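Local coordinates for tail fiber protein (Acinetobacter phage AM24, PDB 5W5P) that probably recognises and degrades the capsular polysaccharide of its Acinetobacter host as the phage tailspike, at residues 175-181 with 216-222. Residues are numbered along the deposited sequence; the frame is centred on the assembly and turned at random.
Sequences VYSNTGI and SQSVVVN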
ATOM      1  N   VAL A 175     -23.772 -22.619   1.415  1.00 45.29           N
ATOM      2  CA  VAL A 175     -22.715 -23.236   2.207  1.00 46.25           C
ATOM      3  C   VAL A 175     -23.295 -23.709   3.531  1.00 51.95           C
ATOM      4  O   VAL A 175     -23.988 -22.951   4.221  1.00 54.76           O
ATOM      5  CB  VAL A 175     -21.551 -22.260   2.438  1.00 45.81           C
ATOM      6  CG1 VAL A 175     -20.394 -22.975   3.112  1.00 47.66           C
ATOM      7  CG2 VAL A 175     -21.119 -21.636   1.116  1.00 45.70           C
ATOM      8  N   TYR A 176     -23.004 -24.961   3.887  1.00 53.89           N
ATOM      9  CA  TYR A 176     -23.432 -25.556   5.158  1.00 52.76           C
ATOM     10  C   TYR A 176     -22.248 -26.359   5.695  1.00 51.66           C
ATOM     11  O   TYR A 176     -22.077 -27.532   5.354  1.00 47.03           O
ATOM     12  CB  TYR A 176     -24.671 -26.429   4.982  1.00 48.63           C
ATOM     13  CG  TYR A 176     -25.928 -25.654   4.675  1.00 49.78           C
ATOM     14  CD1 TYR A 176     -26.260 -25.323   3.367  1.00 46.97           C
ATOM     15  CD2 TYR A 176     -26.785 -25.253   5.691  1.00 53.59           C
ATOM     16  CE1 TYR A 176     -27.409 -24.614   3.078  1.00 47.26           C
ATOM     17  CE2 TYR A 176     -27.937 -24.541   5.411  1.00 56.26           C
ATOM     18  CZ  TYR A 176     -28.243 -24.226   4.100  1.00 55.29           C
ATOM     19  OH  TYR A 176     -29.389 -23.519   3.810  1.00 62.68           O
ATOM     20  N   SER A 177     -21.436 -25.721   6.537  1.00 50.54           N
ATOM     21  CA  SER A 177     -20.267 -26.391   7.094  1.00 46.66           C
ATOM     22  C   SER A 177     -19.750 -25.600   8.282  1.00 46.66           C
ATOM     23  O   SER A 177     -19.618 -24.374   8.208  1.00 45.44           O
ATOM     24  CB  SER A 177     -19.164 -26.545   6.044  1.00 46.56           C
ATOM     25  OG  SER A 177     -17.998 -27.107   6.619  1.00 49.40           O
ATOM     26  N   ASN A 178     -19.450 -26.310   9.369  1.00 46.38           N
ATOM     27  CA  ASN A 178     -18.835 -25.721  10.549  1.00 42.73           C
ATOM     28  C   ASN A 178     -17.321 -25.618  10.431  1.00 43.28           C
ATOM     29  O   ASN A 178     -16.700 -24.925  11.246  1.00 46.84           O
ATOM     30  CB  ASN A 178     -19.198 -26.544  11.789  1.00 45.49           C
ATOM     31  CG  ASN A 178     -19.033 -25.765  13.077  1.00 57.50           C
ATOM     32  OD1 ASN A 178     -18.972 -24.530  13.072  1.00 63.21           O
ATOM     33  ND2 ASN A 178     -18.959 -26.481  14.196  1.00 60.33           N
ATOM     34  N   THR A 179     -16.717 -26.271   9.439  1.00 44.70           N
ATOM     35  CA  THR A 179     -15.265 -26.319   9.306  1.00 47.10           C
ATOM     36  C   THR A 179     -14.742 -25.795   7.976  1.00 46.69           C
ATOM     37  O   THR A 179     -13.595 -25.345   7.921  1.00 37.99           O
ATOM     38  CB  THR A 179     -14.757 -27.757   9.496  1.00 51.38           C
ATOM     39  OG1 THR A 179     -15.267 -28.583   8.441  1.00 52.91           O
ATOM     40  CG2 THR A 179     -15.205 -28.318  10.840  1.00 41.56           C
ATOM     41  N   GLY A 180     -15.542 -25.838   6.912  1.00 45.30           N
ATOM     42  CA  GLY A 180     -15.104 -25.410   5.595  1.00 45.90           C
ATOM     43  C   GLY A 180     -15.486 -26.383   4.494  1.00 47.16           C
ATOM     44  O   GLY A 180     -15.021 -27.530   4.493  1.00 45.86           O
ATOM     45  N   ILE A 181     -16.329 -25.948   3.551  1.00 45.92           N
ATOM     46  CA  ILE A 181     -16.755 -26.845   2.480  1.00 46.01           C
ATOM     47  C   ILE A 181     -15.604 -27.210   1.560  1.00 42.38           C
ATOM     48  O   ILE A 181     -15.700 -28.194   0.816  1.00 48.16           O
ATOM     49  CB  ILE A 181     -17.901 -26.247   1.641  1.00 45.87           C
ATOM     50  CG1 ILE A 181     -17.599 -24.795   1.275  1.00 45.43           C
ATOM     51  CG2 ILE A 181     -19.237 -26.391   2.363  1.00 43.92           C
ATOM     52  CD1 ILE A 181     -18.310 -24.339   0.027  1.00 46.46           C
ATOM     53  N   SER A 216     -27.404 -20.864  10.532  1.00 58.93           N
ATOM     54  CA  SER A 216     -26.616 -22.078  10.660  1.00 55.64           C
ATOM     55  C   SER A 216     -25.175 -21.741  10.305  1.00 54.72           C
ATOM     56  O   SER A 216     -24.864 -20.620   9.894  1.00 60.39           O
ATOM     57  CB  SER A 216     -27.166 -23.191   9.768  1.00 52.96           C
ATOM     58  OG  SER A 216     -27.108 -22.805   8.408  1.00 54.24           O
ATOM     59  N   GLN A 217     -24.294 -22.725  10.449  1.00 49.95           N
ATOM     60  CA  GLN A 217     -22.869 -22.509  10.242  1.00 47.53           C
ATOM     61  C   GLN A 217     -22.516 -22.680   8.770  1.00 46.49           C
ATOM     62  O   GLN A 217     -22.897 -23.675   8.145  1.00 46.83           O
ATOM     63  CB  GLN A 217     -22.050 -23.467  11.108  1.00 44.98           C
ATOM     64  CG  GLN A 217     -21.954 -23.038  12.567  1.00 45.67           C
ATOM     65  CD  GLN A 217     -21.435 -21.615  12.729  1.00 47.71           C
ATOM     66  OE1 GLN A 217     -20.334 -21.288  12.289  1.00 50.78           O
ATOM     67  NE2 GLN A 217     -22.228 -20.765  13.366  1.00 47.26           N
ATOM     68  N   SER A 218     -21.783 -21.702   8.224  1.00 43.53           N
ATOM     69  CA  SER A 218     -21.319 -21.739   6.839  1.00 42.41           C
ATOM     70  C   SER A 218     -19.895 -21.207   6.785  1.00 44.28           C
ATOM     71  O   SER A 218     -19.659 -20.020   7.030  1.00 45.43           O
ATOM     72  CB  SER A 218     -22.228 -20.922   5.926  1.00 45.57           C
ATOM     73  OG  SER A 218     -22.437 -19.616   6.436  1.00 47.47           O
ATOM     74  N   VAL A 219     -18.950 -22.077   6.449  1.00 48.38           N
ATOM     75  CA  VAL A 219     -17.546 -21.721   6.293  1.00 37.25           C
ATOM     76  C   VAL A 219     -17.108 -22.179   4.910  1.00 36.83           C
ATOM     77  O   VAL A 219     -17.408 -23.307   4.507  1.00 40.57           O
ATOM     78  CB  VAL A 219     -16.669 -22.360   7.387  1.00 41.39           C
ATOM     79  CG1 VAL A 219     -15.188 -22.111   7.101  1.00 36.69           C
ATOM     80  CG2 VAL A 219     -17.074 -21.839   8.773  1.00 37.95           C
ATOM     81  N   VAL A 220     -16.415 -21.304   4.179  1.00 37.43           N
ATOM     82  CA  VAL A 220     -16.051 -21.587   2.790  1.00 37.86           C
ATOM     83  C   VAL A 220     -14.709 -22.305   2.735  1.00 41.55           C
ATOM     84  O   VAL A 220     -14.604 -23.405   2.178  1.00 43.99           O
ATOM     85  CB  VAL A 220     -16.020 -20.302   1.942  1.00 38.82           C
ATOM     86  CG1 VAL A 220     -15.707 -20.630   0.483  1.00 34.95           C
ATOM     87  CG2 VAL A 220     -17.342 -19.556   2.059  1.00 42.81           C
ATOM     88  N   VAL A 221     -13.676 -21.703   3.321  1.00 43.70           N
ATOM     89  CA  VAL A 221     -12.318 -22.229   3.262  1.00 42.54           C
ATOM     90  C   VAL A 221     -11.927 -22.741   4.643  1.00 43.61           C
ATOM     91  O   VAL A 221     -12.042 -22.016   5.639  1.00 43.40           O
ATOM     92  CB  VAL A 221     -11.326 -21.163   2.768  1.00 41.56           C
ATOM     93  CG1 VAL A 221      -9.888 -21.628   2.988  1.00 37.61           C
ATOM     94  CG2 VAL A 221     -11.567 -20.841   1.297  1.00 42.90           C
ATOM     95  N   ASN A 222     -11.466 -23.990   4.698  1.00 44.75           N
ATOM     96  CA  ASN A 222     -10.870 -24.553   5.907  1.00 39.99           C
ATOM     97  C   ASN A 222      -9.414 -24.120   5.943  1.00 40.93           C
ATOM     98  O   ASN A 222      -8.568 -24.689   5.247  1.00 44.70           O
ATOM     99  CB  ASN A 222     -10.992 -26.072   5.923  1.00 38.13           C
ATOM    100  CG  ASN A 222     -10.620 -26.674   7.267  1.00 45.18           C
ATOM    101  OD1 ASN A 222      -9.773 -26.143   7.989  1.00 48.62           O
ATOM    102  ND2 ASN A 222     -11.254 -27.790   7.610  1.00 45.90           N
TER
HETATM  103  O   HOH W   1     -13.548 -28.758   6.328  1.00 44.02           O
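I181 and S177 each bond through the backbone to the segment 216-222. I181 N donates to V219 O at 3.0 Å, tilted from the carbonyl plane. S177 N donates to Q217 O, also at 3.0 Å, but from above the carbonyl plane. This second bond is bent, with an N-H...O angle of 139°. The tight packing lies around V219. Its CG1 meets G180 CA at 3.6 Å, and its CG2 lies against S177 O. G180, with no side chain, lies directly against V219 and the backbone of N222. V219 O also receives a CA-H...O contact from G180. V175 closes the other end of this buried part: its CG1 reaches V219 O at 3.3 Å. That branch stands anti to the backbone N (chi1 -173°). F210 of strand 209-211 packs on V175, V220 and I181. The turn is held from within by S177 OG. This hydroxyl accepts from G180 N at 2.8 Å. S177 OG also accepts from T179 N at 3.2 Å, so an ST turn and an ST motif share one oxygen.

The solvent side is looser. N178 OD1 approaches Q217 CG at 3.4 Å. The two amide planes are 70° apart. R244 NH1 bonds both Q217 OE1 and N178 O. T179 and N222 run side by side and are bridged by a water. It accepts from N222 ND2, donates to G180 O, and also bonds T179 OG1. N222 OD1 is taken by D224 N.

The contact joins the loop between strands 172-175 and 182-184 to the strand 219-222, at the edge of a parallel sheet continued by 241-244. This stacking of a loop on a strand from a later part of the winding chain fits the right-handed parallel beta-helix typical of phage tailspikes.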